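Local coordinates for protein trimethylamine-N-oxide reductase (PDB 7L5I) that probably reduces S- or N-oxides at a molybdenum centre held by two pterin guanosine dinucleotide cofactors, at residues A[302-306]-A[649-653]. Numbering follows the deposited sequence.
Sequences KFEEY and HPSWM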
ATOM      1  N   LYS A 302      -4.979 -13.789 -31.467  1.00 18.88           N
ATOM      2  CA  LYS A 302      -3.649 -13.203 -31.601  1.00 22.02           C
ATOM      3  C   LYS A 302      -2.766 -13.590 -30.428  1.00 22.61           C
ATOM      4  O   LYS A 302      -1.583 -13.900 -30.603  1.00 22.35           O
ATOM      5  CB  LYS A 302      -3.750 -11.683 -31.724  1.00 27.21           C
ATOM      6  CG  LYS A 302      -2.448 -11.031 -32.143  1.00 34.33           C
ATOM      7  CD  LYS A 302      -2.522 -10.557 -33.581  1.00 50.49           C
ATOM      8  CE  LYS A 302      -1.155 -10.470 -34.246  1.00 61.12           C
ATOM      9  NZ  LYS A 302      -0.952 -11.581 -35.230  1.00 68.98           N
ATOM     10  N   PHE A 303      -3.331 -13.614 -29.219  1.00 19.34           N
ATOM     11  CA  PHE A 303      -2.567 -14.062 -28.062  1.00 18.27           C
ATOM     12  C   PHE A 303      -2.181 -15.530 -28.189  1.00 19.42           C
ATOM     13  O   PHE A 303      -1.073 -15.929 -27.810  1.00 20.81           O
ATOM     14  CB  PHE A 303      -3.382 -13.829 -26.781  1.00 18.42           C
ATOM     15  CG  PHE A 303      -2.766 -14.425 -25.562  1.00 14.98           C
ATOM     16  CD1 PHE A 303      -1.630 -13.867 -25.009  1.00 15.81           C
ATOM     17  CD2 PHE A 303      -3.323 -15.519 -24.956  1.00 14.65           C
ATOM     18  CE1 PHE A 303      -1.062 -14.411 -23.885  1.00 15.90           C
ATOM     19  CE2 PHE A 303      -2.739 -16.091 -23.841  1.00 19.08           C
ATOM     20  CZ  PHE A 303      -1.611 -15.520 -23.302  1.00 16.94           C
ATOM     21  N   GLU A 304      -3.098 -16.364 -28.681  1.00 19.41           N
ATOM     22  CA  GLU A 304      -2.811 -17.787 -28.753  1.00 21.57           C
ATOM     23  C   GLU A 304      -1.632 -18.067 -29.681  1.00 21.27           C
ATOM     24  O   GLU A 304      -0.881 -19.019 -29.452  1.00 20.90           O
ATOM     25  CB  GLU A 304      -4.047 -18.561 -29.215  1.00 21.91           C
ATOM     26  CG  GLU A 304      -3.956 -20.049 -28.898  1.00 22.34           C
ATOM     27  CD  GLU A 304      -5.100 -20.872 -29.485  1.00 32.51           C
ATOM     28  OE1 GLU A 304      -5.124 -21.027 -30.722  1.00 38.58           O
ATOM     29  OE2 GLU A 304      -5.970 -21.370 -28.715  1.00 24.73           O
ATOM     30  N   GLU A 305      -1.446 -17.249 -30.715  1.00 19.74           N
ATOM     31  CA  GLU A 305      -0.282 -17.417 -31.580  1.00 22.85           C
ATOM     32  C   GLU A 305       1.015 -17.231 -30.802  1.00 23.51           C
ATOM     33  O   GLU A 305       2.022 -17.885 -31.082  1.00 24.63           O
ATOM     34  CB  GLU A 305      -0.321 -16.417 -32.731  1.00 30.69           C
ATOM     35  CG  GLU A 305      -1.404 -16.654 -33.746  1.00 33.37           C
ATOM     36  CD  GLU A 305      -1.194 -15.830 -35.002  1.00 59.68           C
ATOM     37  OE1 GLU A 305      -0.957 -14.604 -34.882  1.00 56.05           O
ATOM     38  OE2 GLU A 305      -1.244 -16.414 -36.107  1.00 81.60           O
ATOM     39  N   TYR A 306       1.023 -16.300 -29.850  1.00 22.41           N
ATOM     40  CA  TYR A 306       2.187 -16.126 -28.982  1.00 24.58           C
ATOM     41  C   TYR A 306       2.332 -17.314 -28.048  1.00 19.58           C
ATOM     42  O   TYR A 306       3.424 -17.867 -27.865  1.00 20.06           O
ATOM     43  CB  TYR A 306       2.035 -14.823 -28.187  1.00 21.37           C
ATOM     44  CG  TYR A 306       3.034 -14.640 -27.062  1.00 18.59           C
ATOM     45  CD1 TYR A 306       4.340 -14.244 -27.325  1.00 20.14           C
ATOM     46  CD2 TYR A 306       2.656 -14.797 -25.732  1.00 20.26           C
ATOM     47  CE1 TYR A 306       5.258 -14.051 -26.299  1.00 22.25           C
ATOM     48  CE2 TYR A 306       3.575 -14.611 -24.700  1.00 21.56           C
ATOM     49  CZ  TYR A 306       4.864 -14.223 -24.994  1.00 21.99           C
ATOM     50  OH  TYR A 306       5.762 -14.029 -23.988  1.00 22.06           O
ATOM     51  N   HIS A 649      -0.525  -7.515 -26.037  1.00 18.74           N
ATOM     52  CA  HIS A 649      -1.108  -8.601 -25.266  1.00 18.00           C
ATOM     53  C   HIS A 649      -0.129  -8.932 -24.152  1.00 17.01           C
ATOM     54  O   HIS A 649       1.039  -8.540 -24.216  1.00 16.93           O
ATOM     55  CB  HIS A 649      -1.381  -9.843 -26.119  1.00 19.36           C
ATOM     56  CG  HIS A 649      -0.170 -10.399 -26.793  1.00 18.10           C
ATOM     57  ND1 HIS A 649       0.805 -11.106 -26.117  1.00 19.16           N
ATOM     58  CD2 HIS A 649       0.222 -10.365 -28.089  1.00 24.20           C
ATOM     59  CE1 HIS A 649       1.748 -11.477 -26.966  1.00 25.71           C
ATOM     60  NE2 HIS A 649       1.414 -11.042 -28.171  1.00 24.41           N
ATOM     61  N   PRO A 650      -0.573  -9.638 -23.116  1.00 16.88           N
ATOM     62  CA  PRO A 650       0.366  -9.992 -22.038  1.00 15.69           C
ATOM     63  C   PRO A 650       1.522 -10.795 -22.599  1.00 17.50           C
ATOM     64  O   PRO A 650       1.336 -11.631 -23.483  1.00 16.80           O
ATOM     65  CB  PRO A 650      -0.473 -10.838 -21.076  1.00 18.12           C
ATOM     66  CG  PRO A 650      -1.846 -10.691 -21.491  1.00 18.85           C
ATOM     67  CD  PRO A 650      -1.911 -10.202 -22.902  1.00 17.41           C
ATOM     68  N   SER A 651       2.722 -10.543 -22.073  1.00 15.08           N
ATOM     69  CA  SER A 651       3.912 -11.248 -22.543  1.00 17.55           C
ATOM     70  C   SER A 651       4.973 -11.276 -21.451  1.00 17.90           C
ATOM     71  O   SER A 651       4.944 -10.489 -20.498  1.00 15.69           O
ATOM     72  CB  SER A 651       4.471 -10.607 -23.824  1.00 20.78           C
ATOM     73  OG  SER A 651       5.185  -9.403 -23.577  1.00 21.05           O
ATOM     74  N   TRP A 652       5.925 -12.198 -21.621  1.00 17.91           N
ATOM     75  CA  TRP A 652       7.066 -12.328 -20.728  1.00 16.35           C
ATOM     76  C   TRP A 652       8.233 -11.509 -21.245  1.00 20.17           C
ATOM     77  O   TRP A 652       8.741 -11.759 -22.347  1.00 17.55           O
ATOM     78  CB  TRP A 652       7.486 -13.777 -20.604  1.00 17.21           C
ATOM     79  CG  TRP A 652       8.800 -13.990 -19.889  1.00 18.41           C
ATOM     80  CD1 TRP A 652       9.882 -14.648 -20.372  1.00 17.47           C
ATOM     81  CD2 TRP A 652       9.159 -13.544 -18.572  1.00 16.61           C
ATOM     82  NE1 TRP A 652      10.893 -14.674 -19.436  1.00 18.95           N
ATOM     83  CE2 TRP A 652      10.479 -13.991 -18.325  1.00 19.14           C
ATOM     84  CE3 TRP A 652       8.503 -12.815 -17.584  1.00 16.77           C
ATOM     85  CZ2 TRP A 652      11.135 -13.752 -17.125  1.00 17.09           C
ATOM     86  CZ3 TRP A 652       9.154 -12.582 -16.390  1.00 19.38           C
ATOM     87  CH2 TRP A 652      10.467 -13.043 -16.175  1.00 20.19           C
ATOM     88  N   MET A 653       8.662 -10.548 -20.442  1.00 17.66           N
ATOM     89  CA  MET A 653       9.831  -9.723 -20.711  1.00 16.78           C
ATOM     90  C   MET A 653      10.739  -9.835 -19.496  1.00 16.63           C
ATOM     91  O   MET A 653      10.297  -9.613 -18.364  1.00 18.97           O
ATOM     92  CB  MET A 653       9.428  -8.270 -20.989  1.00 20.33           C
ATOM     93  CG  MET A 653       8.560  -8.107 -22.235  1.00 19.51           C
ATOM     94  SD  MET A 653       7.693  -6.528 -22.315  1.00 23.37           S
ATOM     95  CE  MET A 653       6.415  -6.838 -21.081  1.00 18.18           C
TER
HETATM   96  O   HOH W   1       8.226 -13.825 -24.295  1.00 28.73           O
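Tyr306 reaches from helix 300-307 along the loop 649-653 and meets it in two ways, with its ring at His649 and with its hydroxyl at Trp652, a compact example of how one tyrosine can join a helix to an irregular chain. Its CG stands anti to the backbone N (chi1 169°), which extends the ring away from the helix. Near the root of the ring, CE1 of His649 sits over one face, 3.4 Å from Tyr306 CG and offset toward the rim; the two ring planes are inclined at 46°, so this is an oblique contact rather than a stack. At the far end, Trp652 N donates an almost straight hydrogen bond to Tyr306 OH (3.0 Å, 177°). A water in the plane of the tyrosine ring, at a short 2.5 Å from Tyr306 OH, donates to Trp652 O, so that Trp652 N is bonded to the phenol directly and Trp652 O through the water. Phe303, one turn earlier, turns its edge toward the face of His649 in an offset edge-to-face pair, with Phe303 CD1 3.8 Å from His649 ND1. The same edge borders the loop backbone, Phe303 CE1 being 3.7 Å from Pro650 O. That carbonyl oxygen also accepts a hydrogen bond from His649 ND1 (2.7 Å), which helps fix the rotation of the imidazole; Pro650 O lies close to the imidazole plane, whereas ND1 approaches from well above the carbonyl plane. Leu276 of helix 271-284 packs against both Phe303 and Tyr306. Phe303, Tyr306 and His649 thus form a largely buried aromatic cluster, fastening a helix of the molybdopterin oxidoreductase region to loop 649-653, which precedes strand 668-671; the Trp652 side chain of this loop lies about 9 Å from a bound guanosine dinucleotide cofactor.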